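Local coordinates for geranylgeranyl pyrophosphate synthetase (Pyrococcus horikoshii, PDB 1WY0), which probably builds the twenty-carbon prenyl diphosphate geranylgeranyl pyrophosphate by condensing isopentenyl pyrophosphate with a shorter allylic diphosphate, at residues K313-L318 with D329-A334. Residues are numbered along the deposited sequence; the frame is centred on the assembly and turned at random.
Sequences KANEAL and DLELLA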
loop_
_atom_site.group_PDB
_atom_site.type_symbol
_atom_site.label_atom_id
_atom_site.label_comp_id
_atom_site.label_asym_id
_atom_site.label_seq_id
_atom_site.Cartn_x
_atom_site.Cartn_y
_atom_site.Cartn_z
ATOM N N LYS A 313 7.022 28.225 17.122
ATOM C CA LYS A 313 7.693 27.182 17.882
ATOM C C LYS A 313 8.630 26.364 17.010
ATOM O O LYS A 313 9.716 25.993 17.442
ATOM C CB LYS A 313 6.674 26.249 18.536
ATOM C CG LYS A 313 7.282 24.931 18.993
ATOM C CD LYS A 313 8.032 25.106 20.311
ATOM C CE LYS A 313 8.739 23.828 20.755
ATOM N NZ LYS A 313 10.143 24.075 21.194
ATOM N N ALA A 314 8.210 26.083 15.782
ATOM C CA ALA A 314 9.017 25.290 14.856
ATOM C C ALA A 314 10.359 25.938 14.536
ATOM O O ALA A 314 11.406 25.308 14.661
ATOM C CB ALA A 314 8.245 25.048 13.573
ATOM N N ASN A 315 10.326 27.192 14.104
ATOM C CA ASN A 315 11.551 27.911 13.776
ATOM C C ASN A 315 12.376 28.149 15.041
ATOM O O ASN A 315 13.595 28.006 15.028
ATOM C CB ASN A 315 11.213 29.243 13.110
ATOM C CG ASN A 315 10.624 29.069 11.723
ATOM O OD1 ASN A 315 10.894 28.078 11.043
ATOM N ND2 ASN A 315 9.803 30.024 11.301
ATOM N N GLU A 316 11.705 28.505 16.134
ATOM C CA GLU A 316 12.391 28.745 17.402
ATOM C C GLU A 316 13.017 27.447 17.908
ATOM O O GLU A 316 13.620 27.410 18.978
ATOM C CB GLU A 316 11.413 29.284 18.454
ATOM C CG GLU A 316 11.343 28.480 19.753
ATOM C CD GLU A 316 10.095 28.775 20.572
ATOM O OE1 GLU A 316 9.386 29.750 20.238
ATOM O OE2 GLU A 316 9.829 28.043 21.556
ATOM N N ALA A 317 12.861 26.379 17.137
ATOM C CA ALA A 317 13.423 25.085 17.508
ATOM C C ALA A 317 14.614 24.799 16.615
ATOM O O ALA A 317 15.415 23.916 16.902
ATOM C CB ALA A 317 12.375 23.993 17.356
ATOM N N LEU A 318 14.720 25.553 15.526
ATOM C CA LEU A 318 15.835 25.407 14.588
ATOM C C LEU A 318 17.011 26.283 15.023
ATOM O O LEU A 318 18.117 26.234 14.493
ATOM C CB LEU A 318 15.355 25.820 13.189
ATOM C CG LEU A 318 14.535 24.736 12.484
ATOM C CD1 LEU A 318 14.320 25.047 10.998
ATOM C CD2 LEU A 318 15.193 23.358 12.542
ATOM N N ASP A 329 16.247 28.736 4.511
ATOM C CA ASP A 329 15.109 28.292 3.721
ATOM C C ASP A 329 14.049 27.601 4.576
ATOM O O ASP A 329 12.853 27.809 4.376
ATOM C CB ASP A 329 15.572 27.366 2.597
ATOM C CG ASP A 329 16.469 28.071 1.595
ATOM O OD1 ASP A 329 16.183 29.239 1.248
ATOM O OD2 ASP A 329 17.454 27.457 1.142
ATOM N N LEU A 330 14.485 26.787 5.533
ATOM C CA LEU A 330 13.554 26.089 6.408
ATOM C C LEU A 330 12.779 27.077 7.261
ATOM O O LEU A 330 11.653 26.803 7.671
ATOM C CB LEU A 330 14.290 25.098 7.315
ATOM C CG LEU A 330 14.964 23.883 6.665
ATOM C CD1 LEU A 330 15.525 22.979 7.754
ATOM C CD2 LEU A 330 13.959 23.117 5.810
ATOM N N GLU A 331 13.382 28.225 7.545
ATOM C CA GLU A 331 12.699 29.232 8.342
ATOM C C GLU A 331 11.762 30.019 7.445
ATOM O O GLU A 331 10.644 30.353 7.838
ATOM C CB GLU A 331 13.696 30.182 9.003
ATOM C CG GLU A 331 14.243 29.676 10.327
ATOM C CD GLU A 331 15.120 30.702 11.025
ATOM O OE1 GLU A 331 15.623 31.621 10.341
ATOM O OE2 GLU A 331 15.305 30.582 12.255
ATOM N N LEU A 332 12.221 30.319 6.239
ATOM C CA LEU A 332 11.395 31.057 5.300
ATOM C C LEU A 332 10.161 30.240 4.910
ATOM O O LEU A 332 9.043 30.750 4.931
ATOM C CB LEU A 332 12.201 31.430 4.052
ATOM C CG LEU A 332 13.184 32.598 4.205
ATOM C CD1 LEU A 332 13.812 32.946 2.856
ATOM C CD2 LEU A 332 12.438 33.806 4.754
ATOM N N LEU A 333 10.373 28.974 4.564
ATOM C CA LEU A 333 9.278 28.090 4.174
ATOM C C LEU A 333 8.213 28.063 5.261
ATOM O O LEU A 333 7.031 28.304 4.997
ATOM C CB LEU A 333 9.811 26.677 3.934
ATOM C CG LEU A 333 8.830 25.593 3.489
ATOM C CD1 LEU A 333 8.230 25.929 2.124
ATOM C CD2 LEU A 333 9.576 24.273 3.427
ATOM N N ALA A 334 8.637 27.789 6.490
ATOM C CA ALA A 334 7.704 27.740 7.603
ATOM C C ALA A 334 6.948 29.051 7.728
ATOM O O ALA A 334 5.747 29.062 8.013
ATOM C CB ALA A 334 8.447 27.449 8.896
#
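N315 of helix 299-315 packs against E331 and A334 of helix 325-336 in a buried van der Waals contact between two helices that follow one another in the chain, its centre about 16 Å from the chain centre. The CA atoms of N315 and E331 come within 5.7 Å, a close approach for helix backbones. With its CG beside the backbone N (chi1 -69°), N315 sends its carboxamide across to the second helix. There OD1 lies 3.3 Å from CB of A334 and 3.4 Å from CA of E331, and ND2 faces the same methyl from the same side, 3.6 Å from E331 O without a hydrogen bond. The E331 side chain crosses that of N315 at a slant, its CG 3.9 Å from N315 CG, and the carboxylate beyond it is turned 65° from the amide plane.

This is the all-helical terpenoid synthase fold of the polyprenyl synthetase family, and the pair packs on helix 197-224 through W206. A314, L318 and A334 all touch that tryptophan, whose NE1 hydrogen-bonds to OD1 of N315, so the amide oxygen is satisfied even though its neighbours on helix 325-336 are largely carbon. Replacing N315 with an alanine would probably leave the indole N-H of W206 without this acceptor and open a gap beside A334 and the E331 methylenes.

Beyond N315, L318 N donates to N315 O at 2.7 Å, and this turn brings the leucine round to the second helix. Its CD1 reaches CB of L330 at 3.7 Å, the two side chains meeting at about a right angle. L330 rests on T56 and S57 of helix 49-57, while at the start of 329-334 the carboxylate of D329 forms a salt bridge with R10 of helix 3-25.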